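Local structure of protein Niban 2 (Homo sapiens, 7CTP) at residues R13-I16 with A17-T20; E242-G245 with P246-K249; F365-V368 with T369-N372; I381-L384 with G385-E389. The protein may help suppress apoptosis and promote melanoma cell invasion, and is represented here by a piece that includes its PH domain. One frame throughout, in Å; residues are numbered along the deposited sequence.

Contact 1 of 4, residues R13-I16 with A17-T20; sequences RQHI and AEKT
Ala-17 opens the second turn by giving its backbone N-H to Arg-13 O at 2.9 Å. Its CB rests beside the same carbonyl oxygen. Glu-18 N bonds to Gln-14 O in the same way, and the Glu-18 side chain then runs back past Gln-14. The two side chains cross at about a right angle. Glu-18 CG lies 3.3 Å from Gln-14 O. With CG turned away from its own carbonyl carbon (chi1 -75°), Glu-18 also comes alongside His-15. Ring and carboxylate planes stand nearly perpendicular, with His-15 ND1 3.9 Å from Glu-18 OE2. Lys-19 N bonds to His-15 O. Lys-19 CG passes 3.4 Å from His-15 O, and the ammonium goes to Glu-247. Thr-20 grips Ile-16 O twice. Its N comes nearly straight onto the carbonyl. Thr-20 OG1 donates to Ile-16 O at 2.8 Å, coming in from above the carbonyl plane. The hydroxyl of this buried threonine is thus satisfied within its own helix. All eight residues belong to helix 10-48. Ile-16 and Thr-20 face inward, where they touch Met-277 and Val-278 of helix 260-337 and Leu-248 and Leu-244 of helix 232-252.

Contact 2 of 4, residues E242-G245 with P246-K249; sequences EELG and PELK
Glu-242 O meets the ring of Pro-246 instead of an N-H. Pro-246 N has no hydrogen to give, and its ring carbon CD lies 3.3 Å from Glu-242 O. The Glu-242 carboxylate turns to Arg-216. Glu-243 O also misses its usual partner, Glu-247 N. A water fills the gap. It donates to Glu-243 O at 2.6 Å and accepts from Glu-247 N at 2.9 Å. The same water donates to Glu-247 OE2 at 3.1 Å, so backbone and side chain are bridged by one molecule. This is a proline kink within helix 232-252: two successive backbone bonds are lost, and a water is inserted into the second. Leu-244 restores the pattern, its O taking Leu-248 N with an N-H...O angle of 163°. Glu-247 CG stands between its own N and carbonyl carbon (chi1 71°), which brings it to 3.5 Å from Leu-244 O. The extended Glu-247 chain then runs along Leu-244, with Glu-247 OE2 3.9 Å from Leu-244 CD2. Glu-247 OE1 pairs with Lys-19 of helix 10-48. Gly-245 O accepts from Lys-249 N at 2.8 Å, and Lys-249 CB rests against the same oxygen.

Contact 3 of 4, residues F365-V368 with T369-N372; sequences FKEV and TDMN
Thr-369 holds Phe-365 O with two bonds. Thr-369 OG1 donates to Phe-365 O at 2.7 Å and Thr-369 N to the same atom at 3.0 Å. They reach the oxygen from opposite faces of the carbonyl plane. OG1 can turn back to this carbonyl because it stands anti to its own carbonyl carbon (chi1 -53°). Thr-369 OG1 also lies over one face of the Phe-365 ring, 3.8 Å from Phe-365 CE2. The ring crosses the threonine side chain with one face to the hydroxyl, and it also touches Leu-476 of helix 464-511. These are i to i+4 contacts within helix 342-378, a long helix of the all-helical part of the chain. Val-368 O takes Asn-372 N at 2.8 Å. The buried Val-368 side chain goes to Phe-447 of helix 422-455. Asp-370 uses both backbone and side chain on one residue. Asp-370 N bonds to Lys-366 O at 2.8 Å. Its carboxylate forms a salt bridge with Lys-366, Lys-366 NZ to Asp-370 OD2 3.0 Å. The ammonium arrives on the syn side, 22° out of the carboxylate plane. A bend at the end of the lysine chain (chi4 50°) turns NZ to OD2. Glu-367 OE2 is 4.3 Å from Asp-370 OD2, and Lys-366 probably offsets this like-charge approach. Glu-367 OE1 has its own partner in Lys-400.

Contact 4 of 4, residues I381-L384 with G385-E389; sequences IDKL and GEYME
Tyr-387 N bonds to Lys-383 O at 3.2 Å, and Met-388 N to Leu-384 O at 2.7 Å. The first donor lies in the carbonyl plane; the second bond has an N-H...O angle of 166°. Lys-383 O also takes a weak bond from Glu-386 N. Ahead of them, Leu-384 N bonds to Ile-381 O and closes a type I beta turn. The charged pair is Lys-383 with Glu-386. It is a loose salt bridge, Lys-383 NZ to Glu-386 OE1 3.4 Å. Lys-383 CE is closer to Glu-386 OE1, at 3.0 Å, so the placing of the lysine end is doubtful. As modelled, the lysine chain is bent at chi2, chi3 and chi4, which brings its end back over Glu-386 CB. The aromatic contact is made by Tyr-387. Lys-383 O lies 3.4 Å above one face of the ring, toward its edge rather than its centre, while Lys-383 CB is 3.9 Å from Tyr-387 CZ. The ring therefore covers the carbonyl that its own backbone N binds. A chi1 of -56°, with CG beside the backbone N, sets the ring back over the preceding turn. The apolar contact joins Leu-384 and Met-388, which run next to each other, Leu-384 CD1 to Met-388 CG 3.8 Å. Both are buried. They pack on Met-371 of helix 342-378 and on Leu-455 and Leu-451 of helix 422-455. The arrangement is a helix start: a type I turn leads from the loop after helix 342-378 into helix 384-391, with Lys-383 at the N-cap position.

In the fold
The four contacts form two pairs on opposite sides of the chain's centre, with contacts 1 and 3 about 58 Å apart between centres. Contacts 1 and 2 lie on two touching helices, 10-48 and 232-252. They are joined by the salt bridge of Lys-19 with Glu-247 at the surface and by packing of Ile-16, Lys-19 and Thr-20 on Leu-244 and Leu-248. Contacts 3 and 4 lie on consecutive helices, joined mainly by sulfur and methyl groups: Met-371 CE is 3.4 Å from Met-388 SD. Each contact has both buried and exposed residues. Contacts 1 and 3 are regular helix with threonine hydroxyls turned back, contact 2 is broken by proline, and contact 4 begins a helix.

Contact 1 of 4, residues R13-I16 with A17-T20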
loop_
_atom_site.group_PDB
_atom_site.type_symbol
_atom_site.label_atom_id
_atom_site.label_comp_id
_atom_site.label_asym_id
_atom_site.label_seq_id
_atom_site.Cartn_x
_atom_site.Cartn_y
_atom_site.Cartn_z
ATOM N N ARG A 13 -0.377 -1.398 31.426
ATOM C CA ARG A 13 -1.313 -1.078 30.356
ATOM C C ARG A 13 -1.766 0.374 30.442
ATOM O O ARG A 13 -1.919 1.040 29.415
ATOM C CB ARG A 13 -2.502 -2.035 30.384
ATOM C CG ARG A 13 -2.107 -3.454 29.970
ATOM C CD ARG A 13 -3.326 -4.365 29.897
ATOM N NE ARG A 13 -2.973 -5.704 29.428
ATOM C CZ ARG A 13 -3.181 -6.150 28.189
ATOM N NH1 ARG A 13 -3.753 -5.359 27.288
ATOM N NH2 ARG A 13 -2.822 -7.388 27.853
ATOM N N GLN A 14 -1.939 0.907 31.656
ATOM C CA GLN A 14 -2.359 2.304 31.757
ATOM C C GLN A 14 -1.255 3.243 31.276
ATOM O O GLN A 14 -1.528 4.240 30.594
ATOM C CB GLN A 14 -2.769 2.635 33.190
ATOM C CG GLN A 14 -3.237 4.086 33.376
ATOM C CD GLN A 14 -4.412 4.444 32.482
ATOM O OE1 GLN A 14 -4.414 5.488 31.824
ATOM N NE2 GLN A 14 -5.421 3.580 32.455
ATOM N N HIS A 15 -0.003 2.924 31.596
ATOM C CA HIS A 15 1.100 3.750 31.118
ATOM C C HIS A 15 1.167 3.722 29.595
ATOM O O HIS A 15 1.339 4.765 28.947
ATOM C CB HIS A 15 2.418 3.268 31.724
ATOM C CG HIS A 15 2.578 3.609 33.175
ATOM N ND1 HIS A 15 2.378 4.881 33.672
ATOM C CD2 HIS A 15 2.939 2.844 34.235
ATOM C CE1 HIS A 15 2.600 4.882 34.976
ATOM N NE2 HIS A 15 2.943 3.659 35.343
ATOM N N ILE A 16 1.008 2.534 29.004
ATOM C CA ILE A 16 1.051 2.428 27.546
ATOM C C ILE A 16 -0.090 3.221 26.922
ATOM O O ILE A 16 0.105 3.938 25.935
ATOM C CB ILE A 16 1.019 0.956 27.101
ATOM C CG1 ILE A 16 2.325 0.249 27.465
ATOM C CG2 ILE A 16 0.771 0.880 25.592
ATOM C CD1 ILE A 16 2.205 -1.256 27.533
ATOM N N ALA A 17 -1.294 3.128 27.500
ATOM C CA ALA A 17 -2.428 3.870 26.953
ATOM C C ALA A 17 -2.194 5.370 27.039
ATOM O O ALA A 17 -2.602 6.123 26.144
ATOM C CB ALA A 17 -3.720 3.498 27.678
ATOM N N GLU A 18 -1.561 5.828 28.123
ATOM C CA GLU A 18 -1.269 7.251 28.257
ATOM C C GLU A 18 -0.306 7.713 27.170
ATOM O O GLU A 18 -0.528 8.746 26.525
ATOM C CB GLU A 18 -0.703 7.539 29.652
ATOM C CG GLU A 18 -1.776 7.514 30.742
ATOM C CD GLU A 18 -1.205 7.516 32.155
ATOM O OE1 GLU A 18 -1.993 7.330 33.111
ATOM O OE2 GLU A 18 0.021 7.701 32.305
ATOM N N LYS A 19 0.771 6.955 26.957
ATOM C CA LYS A 19 1.732 7.302 25.912
ATOM C C LYS A 19 1.088 7.234 24.532
ATOM O O LYS A 19 1.350 8.087 23.677
ATOM C CB LYS A 19 2.946 6.377 25.979
ATOM C CG LYS A 19 3.743 6.498 27.281
ATOM C CD LYS A 19 4.847 5.442 27.350
ATOM C CE LYS A 19 5.607 5.508 28.670
ATOM N NZ LYS A 19 6.924 6.191 28.519
ATOM N N THR A 20 0.258 6.211 24.298
ATOM C CA THR A 20 -0.471 6.099 23.033
ATOM C C THR A 20 -1.374 7.302 22.814
ATOM O O THR A 20 -1.445 7.854 21.704
ATOM C CB THR A 20 -1.283 4.800 23.022
ATOM O OG1 THR A 20 -0.377 3.689 23.162
ATOM C CG2 THR A 20 -2.103 4.657 21.733
#

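Contact 2 of 4, residues E242-G245 with P246-K249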
loop_
_atom_site.group_PDB
_atom_site.type_symbol
_atom_site.label_atom_id
_atom_site.label_comp_id
_atom_site.label_asym_id
_atom_site.label_seq_id
_atom_site.Cartn_x
_atom_site.Cartn_y
_atom_site.Cartn_z
ATOM N N GLU A 242 5.942 1.811 16.401
ATOM C CA GLU A 242 7.294 2.226 16.034
ATOM C C GLU A 242 7.879 3.149 17.093
ATOM O O GLU A 242 9.053 3.026 17.465
ATOM C CB GLU A 242 7.280 2.911 14.668
ATOM C CG GLU A 242 8.609 3.568 14.275
ATOM C CD GLU A 242 8.523 4.333 12.958
ATOM O OE1 GLU A 242 7.589 5.143 12.771
ATOM O OE2 GLU A 242 9.401 4.108 12.101
ATOM N N GLU A 243 7.065 4.052 17.617
ATOM C CA GLU A 243 7.558 5.030 18.572
ATOM C C GLU A 243 7.743 4.422 19.958
ATOM O O GLU A 243 8.749 4.690 20.629
ATOM C CB GLU A 243 6.602 6.221 18.620
ATOM C CG GLU A 243 7.123 7.395 19.423
ATOM C CD GLU A 243 6.398 8.689 19.123
ATOM O OE1 GLU A 243 5.948 8.885 17.971
ATOM O OE2 GLU A 243 6.286 9.517 20.051
ATOM N N LEU A 244 6.796 3.594 20.401
ATOM C CA LEU A 244 6.812 3.089 21.772
ATOM C C LEU A 244 7.612 1.811 21.945
ATOM O O LEU A 244 8.063 1.530 23.061
ATOM C CB LEU A 244 5.386 2.834 22.260
ATOM C CG LEU A 244 4.489 4.056 22.383
ATOM C CD1 LEU A 244 3.245 3.720 23.191
ATOM C CD2 LEU A 244 5.258 5.213 23.029
ATOM N N GLY A 245 7.782 1.027 20.877
ATOM C CA GLY A 245 8.470 -0.249 20.930
ATOM C C GLY A 245 9.832 -0.239 21.602
ATOM O O GLY A 245 10.100 -1.046 22.504
ATOM N N PRO A 246 10.729 0.660 21.170
ATOM C CA PRO A 246 12.085 0.661 21.746
ATOM C C PRO A 246 12.127 0.782 23.258
ATOM O O PRO A 246 12.814 -0.010 23.916
ATOM C CB PRO A 246 12.740 1.866 21.061
ATOM C CG PRO A 246 12.088 1.920 19.741
ATOM C CD PRO A 246 10.641 1.570 20.012
ATOM N N GLU A 247 11.427 1.760 23.840
ATOM C CA GLU A 247 11.517 1.912 25.289
ATOM C C GLU A 247 10.772 0.783 26.001
ATOM O O GLU A 247 11.188 0.347 27.075
ATOM C CB GLU A 247 11.014 3.293 25.721
ATOM C CG GLU A 247 9.536 3.468 25.597
ATOM C CD GLU A 247 9.045 4.901 25.828
ATOM O OE1 GLU A 247 9.000 5.329 27.005
ATOM O OE2 GLU A 247 8.659 5.578 24.843
ATOM N N LEU A 248 9.682 0.273 25.408
ATOM C CA LEU A 248 9.001 -0.865 26.024
ATOM C C LEU A 248 9.891 -2.098 26.006
ATOM O O LEU A 248 9.945 -2.848 26.988
ATOM C CB LEU A 248 7.669 -1.147 25.325
ATOM C CG LEU A 248 6.709 -2.113 26.016
ATOM C CD1 LEU A 248 6.198 -1.525 27.328
ATOM C CD2 LEU A 248 5.548 -2.479 25.093
ATOM N N LYS A 249 10.596 -2.319 24.897
ATOM C CA LYS A 249 11.552 -3.417 24.814
ATOM C C LYS A 249 12.706 -3.220 25.792
ATOM O O LYS A 249 13.147 -4.176 26.443
ATOM C CB LYS A 249 12.067 -3.524 23.379
ATOM C CG LYS A 249 12.788 -4.816 23.042
ATOM C CD LYS A 249 13.169 -4.827 21.564
ATOM C CE LYS A 249 12.000 -5.218 20.668
ATOM N NZ LYS A 249 12.421 -5.374 19.234
HETATM O O HOH W 1 10.362 4.133 22.640
#

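Contact 3 of 4, residues F365-V368 with T369-N372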
loop_
_atom_site.group_PDB
_atom_site.type_symbol
_atom_site.label_atom_id
_atom_site.label_comp_id
_atom_site.label_asym_id
_atom_site.label_seq_id
_atom_site.Cartn_x
_atom_site.Cartn_y
_atom_site.Cartn_z
ATOM N N PHE A 365 -3.784 -11.219 -23.617
ATOM C CA PHE A 365 -3.864 -11.666 -25.007
ATOM C C PHE A 365 -4.040 -13.178 -25.097
ATOM O O PHE A 365 -4.854 -13.670 -25.892
ATOM C CB PHE A 365 -2.603 -11.219 -25.740
ATOM C CG PHE A 365 -2.636 -11.430 -27.224
ATOM C CD1 PHE A 365 -3.096 -10.433 -28.062
ATOM C CD2 PHE A 365 -2.168 -12.608 -27.783
ATOM C CE1 PHE A 365 -3.117 -10.607 -29.434
ATOM C CE2 PHE A 365 -2.187 -12.782 -29.159
ATOM C CZ PHE A 365 -2.663 -11.783 -29.979
ATOM N N LYS A 366 -3.289 -13.929 -24.283
ATOM C CA LYS A 366 -3.389 -15.386 -24.293
ATOM C C LYS A 366 -4.759 -15.858 -23.824
ATOM O O LYS A 366 -5.345 -16.771 -24.419
ATOM C CB LYS A 366 -2.290 -15.989 -23.419
ATOM C CG LYS A 366 -2.481 -17.468 -23.121
ATOM C CD LYS A 366 -1.379 -17.988 -22.216
ATOM C CE LYS A 366 -1.794 -19.290 -21.567
ATOM N NZ LYS A 366 -2.300 -20.240 -22.595
ATOM N N GLU A 367 -5.295 -15.237 -22.768
ATOM C CA GLU A 367 -6.569 -15.693 -22.224
ATOM C C GLU A 367 -7.709 -15.406 -23.192
ATOM O O GLU A 367 -8.619 -16.229 -23.352
ATOM C CB GLU A 367 -6.815 -15.037 -20.866
ATOM C CG GLU A 367 -5.880 -15.555 -19.786
ATOM C CD GLU A 367 -6.025 -17.048 -19.566
ATOM O OE1 GLU A 367 -7.170 -17.528 -19.420
ATOM O OE2 GLU A 367 -4.988 -17.740 -19.542
ATOM N N VAL A 368 -7.665 -14.256 -23.865
ATOM C CA VAL A 368 -8.690 -13.947 -24.858
ATOM C C VAL A 368 -8.590 -14.912 -26.035
ATOM O O VAL A 368 -9.607 -15.402 -26.548
ATOM C CB VAL A 368 -8.570 -12.481 -25.310
ATOM C CG1 VAL A 368 -9.398 -12.241 -26.563
ATOM C CG2 VAL A 368 -9.015 -11.544 -24.184
ATOM N N THR A 369 -7.364 -15.221 -26.460
ATOM C CA THR A 369 -7.179 -16.165 -27.559
ATOM C C THR A 369 -7.644 -17.559 -27.169
ATOM O O THR A 369 -8.278 -18.260 -27.967
ATOM C CB THR A 369 -5.718 -16.184 -27.999
ATOM O OG1 THR A 369 -5.287 -14.844 -28.269
ATOM C CG2 THR A 369 -5.562 -17.016 -29.270
ATOM N N ASP A 370 -7.344 -17.977 -25.937
ATOM C CA ASP A 370 -7.833 -19.266 -25.467
ATOM C C ASP A 370 -9.357 -19.314 -25.488
ATOM O O ASP A 370 -9.943 -20.337 -25.856
ATOM C CB ASP A 370 -7.293 -19.564 -24.069
ATOM C CG ASP A 370 -5.874 -20.105 -24.096
ATOM O OD1 ASP A 370 -5.340 -20.310 -25.206
ATOM O OD2 ASP A 370 -5.289 -20.315 -23.013
ATOM N N MET A 371 -10.019 -18.208 -25.122
ATOM C CA MET A 371 -11.472 -18.136 -25.271
ATOM C C MET A 371 -11.882 -18.233 -26.735
ATOM O O MET A 371 -12.844 -18.933 -27.076
ATOM C CB MET A 371 -12.011 -16.843 -24.666
ATOM C CG MET A 371 -13.448 -16.548 -25.103
ATOM S SD MET A 371 -13.954 -14.877 -24.707
ATOM C CE MET A 371 -13.532 -14.853 -22.973
ATOM N N ASN A 372 -11.157 -17.539 -27.613
ATOM C CA ASN A 372 -11.468 -17.563 -29.037
ATOM C C ASN A 372 -11.364 -18.974 -29.600
ATOM O O ASN A 372 -12.200 -19.392 -30.411
ATOM C CB ASN A 372 -10.526 -16.618 -29.778
ATOM C CG ASN A 372 -11.145 -16.034 -31.022
ATOM O OD1 ASN A 372 -12.366 -16.007 -31.174
ATOM N ND2 ASN A 372 -10.302 -15.551 -31.923
#

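Contact 4 of 4, residues I381-L384 with G385-E389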
loop_
_atom_site.group_PDB
_atom_site.type_symbol
_atom_site.label_atom_id
_atom_site.label_comp_id
_atom_site.label_asym_id
_atom_site.label_seq_id
_atom_site.Cartn_x
_atom_site.Cartn_y
_atom_site.Cartn_z
ATOM N N ILE A 381 -21.796 -19.525 -30.175
ATOM C CA ILE A 381 -21.825 -18.435 -29.209
ATOM C C ILE A 381 -22.358 -18.888 -27.855
ATOM O O ILE A 381 -22.292 -18.122 -26.881
ATOM C CB ILE A 381 -22.691 -17.275 -29.757
ATOM C CG1 ILE A 381 -22.459 -17.069 -31.264
ATOM C CG2 ILE A 381 -22.439 -15.981 -28.999
ATOM C CD1 ILE A 381 -23.355 -17.911 -32.192
ATOM N N ASP A 382 -22.827 -20.130 -27.753
ATOM C CA ASP A 382 -23.764 -20.502 -26.701
ATOM C C ASP A 382 -23.090 -20.674 -25.349
ATOM O O ASP A 382 -23.769 -20.613 -24.319
ATOM C CB ASP A 382 -24.493 -21.778 -27.099
ATOM C CG ASP A 382 -25.933 -21.797 -26.626
ATOM O OD1 ASP A 382 -26.783 -22.358 -27.356
ATOM O OD2 ASP A 382 -26.215 -21.251 -25.534
ATOM N N LYS A 383 -21.779 -20.906 -25.318
ATOM C CA LYS A 383 -21.065 -21.043 -24.054
ATOM C C LYS A 383 -20.269 -19.794 -23.703
ATOM O O LYS A 383 -19.414 -19.842 -22.810
ATOM C CB LYS A 383 -20.144 -22.270 -24.079
ATOM C CG LYS A 383 -20.845 -23.604 -23.782
ATOM C CD LYS A 383 -21.958 -23.472 -22.726
ATOM C CE LYS A 383 -21.427 -23.057 -21.365
ATOM N NZ LYS A 383 -22.360 -22.244 -20.516
ATOM N N LEU A 384 -20.549 -18.674 -24.378
ATOM C CA LEU A 384 -19.786 -17.450 -24.157
ATOM C C LEU A 384 -19.893 -16.971 -22.717
ATOM O O LEU A 384 -18.893 -16.548 -22.126
ATOM C CB LEU A 384 -20.267 -16.362 -25.108
ATOM C CG LEU A 384 -19.418 -15.104 -25.208
ATOM C CD1 LEU A 384 -17.940 -15.447 -25.308
ATOM C CD2 LEU A 384 -19.867 -14.369 -26.423
ATOM N N GLY A 385 -21.100 -17.010 -22.140
ATOM C CA GLY A 385 -21.268 -16.570 -20.762
ATOM C C GLY A 385 -20.388 -17.332 -19.794
ATOM O O GLY A 385 -19.864 -16.764 -18.832
ATOM N N GLU A 386 -20.185 -18.623 -20.058
ATOM C CA GLU A 386 -19.309 -19.429 -19.215
ATOM C C GLU A 386 -17.857 -19.002 -19.369
ATOM O O GLU A 386 -17.123 -18.910 -18.378
ATOM C CB GLU A 386 -19.491 -20.907 -19.559
ATOM C CG GLU A 386 -18.372 -21.854 -19.131
ATOM C CD GLU A 386 -18.705 -23.311 -19.435
ATOM O OE1 GLU A 386 -19.763 -23.788 -18.969
ATOM O OE2 GLU A 386 -17.924 -23.972 -20.153
ATOM N N TYR A 387 -17.430 -18.703 -20.597
ATOM C CA TYR A 387 -16.045 -18.294 -20.808
ATOM C C TYR A 387 -15.809 -16.867 -20.328
ATOM O O TYR A 387 -14.746 -16.564 -19.774
ATOM C CB TYR A 387 -15.668 -18.435 -22.281
ATOM C CG TYR A 387 -15.884 -19.818 -22.851
ATOM C CD1 TYR A 387 -15.732 -20.957 -22.067
ATOM C CD2 TYR A 387 -16.230 -19.982 -24.185
ATOM C CE1 TYR A 387 -15.930 -22.227 -22.599
ATOM C CE2 TYR A 387 -16.432 -21.235 -24.724
ATOM C CZ TYR A 387 -16.278 -22.356 -23.931
ATOM O OH TYR A 387 -16.477 -23.611 -24.476
ATOM N N MET A 388 -16.786 -15.980 -20.532
ATOM C CA MET A 388 -16.649 -14.602 -20.071
ATOM C C MET A 388 -16.613 -14.514 -18.552
ATOM O O MET A 388 -15.955 -13.624 -17.999
ATOM C CB MET A 388 -17.791 -13.737 -20.611
ATOM C CG MET A 388 -17.739 -13.484 -22.114
ATOM S SD MET A 388 -16.210 -12.714 -22.677
ATOM C CE MET A 388 -16.068 -11.394 -21.503
ATOM N N GLU A 389 -17.322 -15.412 -17.867
ATOM C CA GLU A 389 -17.304 -15.409 -16.410
ATOM C C GLU A 389 -15.911 -15.722 -15.880
ATOM O O GLU A 389 -15.462 -15.114 -14.900
ATOM C CB GLU A 389 -18.331 -16.407 -15.878
ATOM C CG GLU A 389 -18.695 -16.202 -14.423
ATOM C CD GLU A 389 -17.686 -16.816 -13.485
ATOM O OE1 GLU A 389 -16.963 -17.747 -13.908
ATOM O OE2 GLU A 389 -17.619 -16.355 -12.325
#